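Citrate synthase (Thermotoga maritima, PDB 2P2W) probably catalyses the condensation of oxaloacetate with acetyl-CoA, with hydrolysis of the thioester, to give citrate and CoA in the tricarboxylic acid cycle. Local coordinates at residues 211-223 / 304-318. Residues are numbered along the deposited sequence; the frame is centred on the assembly and turned at random.
Sequences HGGASEKVPPMLE and SVLFEELGFPRNMFT
Arg-314 sets off with CG beside its backbone N (chi1 -65°) and runs extended to NE, which carries its guanidinium across to Pro-219 and Glu-223. Glu-223 arrives from the opposite direction, also extended beyond CG. The two form an end-on, two-nitrogen salt bridge: NH2 of Arg-314 binds OE2 of Glu-223 at 2.6 Å, and NH1 of Arg-314 binds OE1 of Glu-223 at 3.2 Å. The carboxylate is turned 33° from the guanidinium plane. Glu-308 grips the same guanidinium side-on, its OE1 2.9 Å from NE of Arg-314 and its OE2 bonded to NH2, which completes a three-residue salt-bridge network. CB of Pro-219 sits over the centre of one guanidinium face, 3.4 Å from CZ of Arg-314. A methionine in place of Arg-314 would probably leave the carboxylates of Glu-223 and Glu-308 close together without the positive charge between them. In this largely helical citrate synthase fold, the contact packs helix 214-225 against the C-terminal half of helix 299-309 and the start of helix 317-337. Ser-215 lies near Asp-300, a predicted active-site residue. The Phe-317 ring is sandwiched between CA of Arg-314 and CB of Phe-307, and its edge faces O of Ser-215. CG of Pro-219 touches CE2 of Phe-317 at 3.8 Å. OE2 of Glu-216 takes a weak bond from N of Thr-318 (3.3 Å). A water bridges this oxygen to O of Asn-315, while OE1 of Glu-216 is hydrogen-bonded to His-89.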
loop_
_atom_site.group_PDB
_atom_site.type_symbol
_atom_site.label_atom_id
_atom_site.label_comp_id
_atom_site.label_asym_id
_atom_site.label_seq_id
_atom_site.Cartn_x
_atom_site.Cartn_y
_atom_site.Cartn_z
ATOM N N HIS A 211 10.066 9.263 -4.825
ATOM C CA HIS A 211 10.565 8.589 -3.633
ATOM C C HIS A 211 11.756 7.696 -3.989
ATOM O O HIS A 211 12.741 8.128 -4.581
ATOM C CB HIS A 211 9.429 7.744 -3.035
ATOM C CG HIS A 211 9.766 7.282 -1.637
ATOM N ND1 HIS A 211 10.855 7.697 -0.940
ATOM C CD2 HIS A 211 9.016 6.432 -0.813
ATOM C CE1 HIS A 211 10.760 7.112 0.271
ATOM N NE2 HIS A 211 9.667 6.349 0.376
ATOM N N GLY A 212 11.697 6.400 -3.620
ATOM C CA GLY A 212 12.852 5.545 -3.933
ATOM C C GLY A 212 13.120 5.421 -5.450
ATOM O O GLY A 212 14.244 5.239 -5.894
ATOM N N GLY A 213 12.043 5.495 -6.223
ATOM C CA GLY A 213 12.146 5.353 -7.667
ATOM C C GLY A 213 13.054 6.373 -8.332
ATOM O O GLY A 213 13.450 6.197 -9.485
ATOM N N ALA A 214 13.377 7.451 -7.621
ATOM C CA ALA A 214 14.259 8.471 -8.175
ATOM C C ALA A 214 15.614 7.831 -8.493
ATOM O O ALA A 214 16.334 8.288 -9.381
ATOM C CB ALA A 214 14.433 9.620 -7.178
ATOM N N SER A 215 15.950 6.763 -7.775
ATOM C CA SER A 215 17.218 6.075 -8.001
ATOM C C SER A 215 17.295 5.489 -9.414
ATOM O O SER A 215 18.368 5.449 -10.014
ATOM C CB SER A 215 17.420 4.963 -6.965
ATOM O OG SER A 215 16.447 3.938 -7.096
ATOM N N GLU A 216 16.162 5.044 -9.951
ATOM C CA GLU A 216 16.150 4.472 -11.296
ATOM C C GLU A 216 16.141 5.572 -12.356
ATOM O O GLU A 216 16.485 5.333 -13.512
ATOM C CB GLU A 216 14.932 3.561 -11.480
ATOM C CG GLU A 216 14.801 2.505 -10.391
ATOM C CD GLU A 216 13.754 1.451 -10.700
ATOM O OE1 GLU A 216 12.933 1.672 -11.619
ATOM O OE2 GLU A 216 13.754 0.405 -10.007
ATOM N N LYS A 217 15.752 6.780 -11.959
ATOM C CA LYS A 217 15.718 7.907 -12.892
ATOM C C LYS A 217 17.048 8.647 -12.997
ATOM O O LYS A 217 17.307 9.408 -13.914
ATOM C CB LYS A 217 14.628 8.887 -12.430
ATOM C CG LYS A 217 13.235 8.485 -12.934
ATOM C CD LYS A 217 12.674 9.411 -14.018
ATOM C CE LYS A 217 11.346 8.907 -14.596
ATOM N NZ LYS A 217 11.360 9.080 -16.048
ATOM N N VAL A 218 17.911 8.461 -11.977
ATOM C CA VAL A 218 19.159 9.213 -11.992
ATOM C C VAL A 218 20.103 8.848 -13.149
ATOM O O VAL A 218 20.592 9.707 -13.876
ATOM C CB VAL A 218 19.832 9.153 -10.622
ATOM C CG1 VAL A 218 21.282 9.635 -10.742
ATOM C CG2 VAL A 218 19.095 10.071 -9.651
ATOM N N PRO A 219 20.423 7.561 -13.312
ATOM C CA PRO A 219 21.293 7.154 -14.404
ATOM C C PRO A 219 20.902 7.768 -15.770
ATOM O O PRO A 219 21.716 8.343 -16.476
ATOM C CB PRO A 219 21.319 5.626 -14.404
ATOM C CG PRO A 219 21.132 5.227 -12.946
ATOM C CD PRO A 219 20.132 6.387 -12.479
ATOM N N PRO A 220 19.619 7.651 -16.157
ATOM C CA PRO A 220 19.156 8.207 -17.439
ATOM C C PRO A 220 19.285 9.735 -17.480
ATOM O O PRO A 220 19.551 10.333 -18.535
ATOM C CB PRO A 220 17.694 7.764 -17.506
ATOM C CG PRO A 220 17.281 6.964 -16.300
ATOM C CD PRO A 220 18.526 6.941 -15.472
ATOM N N MET A 221 19.081 10.363 -16.329
ATOM C CA MET A 221 19.185 11.813 -16.236
ATOM C C MET A 221 20.641 12.215 -16.430
ATOM O O MET A 221 20.944 13.168 -17.148
ATOM C CB MET A 221 18.698 12.300 -14.872
ATOM C CG MET A 221 18.832 13.800 -14.685
ATOM S SD MET A 221 18.745 14.286 -12.955
ATOM C CE MET A 221 20.312 13.686 -12.356
ATOM N N LEU A 222 21.541 11.479 -15.784
ATOM C CA LEU A 222 22.968 11.757 -15.902
ATOM C C LEU A 222 23.406 11.615 -17.359
ATOM O O LEU A 222 24.187 12.420 -17.868
ATOM C CB LEU A 222 23.765 10.794 -15.009
ATOM C CG LEU A 222 23.504 10.940 -13.504
ATOM C CD1 LEU A 222 24.263 9.864 -12.727
ATOM C CD2 LEU A 222 23.920 12.334 -13.052
ATOM N N GLU A 223 22.892 10.591 -18.036
ATOM C CA GLU A 223 23.238 10.363 -19.432
ATOM C C GLU A 223 22.636 11.449 -20.317
ATOM O O GLU A 223 23.238 11.853 -21.321
ATOM C CB GLU A 223 22.786 8.956 -19.847
ATOM C CG GLU A 223 23.753 7.901 -19.298
ATOM C CD GLU A 223 23.176 6.499 -19.160
ATOM O OE1 GLU A 223 21.953 6.320 -19.310
ATOM O OE2 GLU A 223 23.963 5.575 -18.865
ATOM N N SER A 304 22.283 5.038 -6.658
ATOM C CA SER A 304 22.017 4.562 -8.013
ATOM C C SER A 304 23.317 4.358 -8.790
ATOM O O SER A 304 23.473 3.359 -9.493
ATOM C CB SER A 304 21.111 5.544 -8.771
ATOM O OG SER A 304 21.749 6.789 -8.993
ATOM N N VAL A 305 24.251 5.297 -8.661
ATOM C CA VAL A 305 25.526 5.172 -9.366
ATOM C C VAL A 305 26.302 3.960 -8.845
ATOM O O VAL A 305 26.890 3.206 -9.625
ATOM C CB VAL A 305 26.381 6.460 -9.219
ATOM C CG1 VAL A 305 27.749 6.260 -9.870
ATOM C CG2 VAL A 305 25.664 7.631 -9.896
ATOM N N LEU A 306 26.293 3.756 -7.531
ATOM C CA LEU A 306 26.991 2.610 -6.959
ATOM C C LEU A 306 26.388 1.300 -7.467
ATOM O O LEU A 306 27.116 0.404 -7.899
ATOM C CB LEU A 306 26.932 2.640 -5.426
ATOM C CG LEU A 306 27.578 1.433 -4.727
ATOM C CD1 LEU A 306 29.051 1.363 -5.103
ATOM C CD2 LEU A 306 27.420 1.537 -3.212
ATOM N N PHE A 307 25.062 1.187 -7.418
ATOM C CA PHE A 307 24.400 -0.032 -7.874
ATOM C C PHE A 307 24.736 -0.323 -9.332
ATOM O O PHE A 307 24.933 -1.479 -9.720
ATOM C CB PHE A 307 22.880 0.075 -7.700
ATOM C CG PHE A 307 22.437 0.171 -6.262
ATOM C CD1 PHE A 307 23.188 -0.414 -5.245
ATOM C CD2 PHE A 307 21.253 0.820 -5.930
ATOM C CE1 PHE A 307 22.763 -0.354 -3.916
ATOM C CE2 PHE A 307 20.822 0.885 -4.607
ATOM C CZ PHE A 307 21.577 0.296 -3.600
ATOM N N GLU A 308 24.793 0.728 -10.142
ATOM C CA GLU A 308 25.130 0.569 -11.551
ATOM C C GLU A 308 26.551 0.023 -11.676
ATOM O O GLU A 308 26.790 -0.957 -12.383
ATOM C CB GLU A 308 25.040 1.914 -12.282
ATOM C CG GLU A 308 25.589 1.882 -13.711
ATOM C CD GLU A 308 24.504 1.763 -14.771
ATOM O OE1 GLU A 308 23.368 1.362 -14.435
ATOM O OE2 GLU A 308 24.798 2.064 -15.948
ATOM N N GLU A 309 27.494 0.660 -10.984
ATOM C CA GLU A 309 28.893 0.236 -11.058
ATOM C C GLU A 309 29.100 -1.171 -10.487
ATOM O O GLU A 309 30.053 -1.863 -10.829
ATOM C CB GLU A 309 29.792 1.249 -10.328
ATOM C CG GLU A 309 29.804 2.659 -10.961
ATOM C CD GLU A 309 30.225 2.634 -12.424
ATOM O OE1 GLU A 309 31.024 1.787 -12.804
ATOM O OE2 GLU A 309 29.774 3.507 -13.166
ATOM N N LEU A 310 28.198 -1.587 -9.565
ATOM C CA LEU A 310 28.330 -2.932 -8.983
ATOM C C LEU A 310 27.743 -4.006 -9.905
ATOM O O LEU A 310 27.785 -5.197 -9.615
ATOM C CB LEU A 310 27.592 -2.977 -7.651
ATOM C CG LEU A 310 28.279 -2.216 -6.532
ATOM C CD1 LEU A 310 27.519 -2.386 -5.200
ATOM C CD2 LEU A 310 29.717 -2.692 -6.282
ATOM N N GLY A 311 27.100 -3.555 -11.006
ATOM C CA GLY A 311 26.625 -4.517 -12.018
ATOM C C GLY A 311 25.125 -4.919 -11.882
ATOM O O GLY A 311 24.714 -5.886 -12.511
ATOM N N PHE A 312 24.320 -4.201 -11.103
ATOM C CA PHE A 312 22.906 -4.541 -10.972
ATOM C C PHE A 312 22.043 -3.852 -12.028
ATOM O O PHE A 312 22.343 -2.737 -12.451
ATOM C CB PHE A 312 22.384 -4.159 -9.584
ATOM C CG PHE A 312 22.950 -4.994 -8.475
ATOM C CD1 PHE A 312 22.332 -6.182 -8.105
ATOM C CD2 PHE A 312 24.117 -4.614 -7.822
ATOM C CE1 PHE A 312 22.868 -6.986 -7.099
ATOM C CE2 PHE A 312 24.664 -5.412 -6.809
ATOM C CZ PHE A 312 24.036 -6.600 -6.450
ATOM N N PRO A 313 20.960 -4.519 -12.469
ATOM C CA PRO A 313 20.047 -3.963 -13.475
ATOM C C PRO A 313 19.351 -2.732 -12.894
ATOM O O PRO A 313 18.971 -2.728 -11.725
ATOM C CB PRO A 313 19.048 -5.097 -13.716
ATOM C CG PRO A 313 19.339 -6.292 -12.869
ATOM C CD PRO A 313 20.539 -5.873 -12.070
ATOM N N ARG A 314 19.173 -1.702 -13.711
ATOM C CA ARG A 314 18.538 -0.465 -13.264
ATOM C C ARG A 314 17.124 -0.672 -12.701
ATOM O O ARG A 314 16.688 0.014 -11.785
ATOM C CB ARG A 314 18.517 0.518 -14.436
ATOM C CG ARG A 314 19.933 0.930 -14.839
ATOM C CD ARG A 314 19.963 2.028 -15.908
ATOM N NE ARG A 314 21.350 2.455 -16.130
ATOM C CZ ARG A 314 21.580 3.438 -17.018
ATOM N NH1 ARG A 314 20.577 3.995 -17.672
ATOM N NH2 ARG A 314 22.832 3.862 -17.219
ATOM N N ASN A 315 16.375 -1.624 -13.293
ATOM C CA ASN A 315 15.010 -1.821 -12.811
ATOM C C ASN A 315 14.949 -2.658 -11.524
ATOM O O ASN A 315 13.894 -3.100 -11.079
ATOM C CB ASN A 315 14.142 -2.411 -13.933
ATOM C CG ASN A 315 14.495 -3.852 -14.189
ATOM O OD1 ASN A 315 15.631 -4.286 -14.024
ATOM N ND2 ASN A 315 13.480 -4.607 -14.646
ATOM N N MET A 316 16.148 -2.890 -10.930
ATOM C CA MET A 316 16.213 -3.534 -9.619
ATOM C C MET A 316 16.673 -2.560 -8.513
ATOM O O MET A 316 16.670 -2.883 -7.327
ATOM C CB MET A 316 17.172 -4.739 -9.691
ATOM C CG MET A 316 17.098 -5.617 -8.436
ATOM S SD MET A 316 18.474 -6.769 -8.301
ATOM C CE MET A 316 17.925 -7.964 -9.529
ATOM N N PHE A 317 17.117 -1.349 -8.940
ATOM C CA PHE A 317 17.628 -0.369 -7.965
ATOM C C PHE A 317 16.625 -0.110 -6.806
ATOM O O PHE A 317 16.998 -0.107 -5.642
ATOM C CB PHE A 317 17.908 0.955 -8.691
ATOM C CG PHE A 317 19.161 0.912 -9.532
ATOM C CD1 PHE A 317 19.820 -0.288 -9.780
ATOM C CD2 PHE A 317 19.631 2.088 -10.107
ATOM C CE1 PHE A 317 20.944 -0.304 -10.605
ATOM C CE2 PHE A 317 20.754 2.063 -10.933
ATOM C CZ PHE A 317 21.412 0.869 -11.184
ATOM N N THR A 318 15.353 0.119 -7.122
ATOM C CA THR A 318 14.377 0.374 -6.070
ATOM C C THR A 318 14.189 -0.875 -5.205
ATOM O O THR A 318 13.958 -0.775 -4.000
ATOM C CB THR A 318 13.005 0.806 -6.651
ATOM O OG1 THR A 318 13.177 1.967 -7.470
ATOM C CG2 THR A 318 12.041 1.155 -5.525
HETATM O O HOH W 1 13.556 -2.080 -8.633
#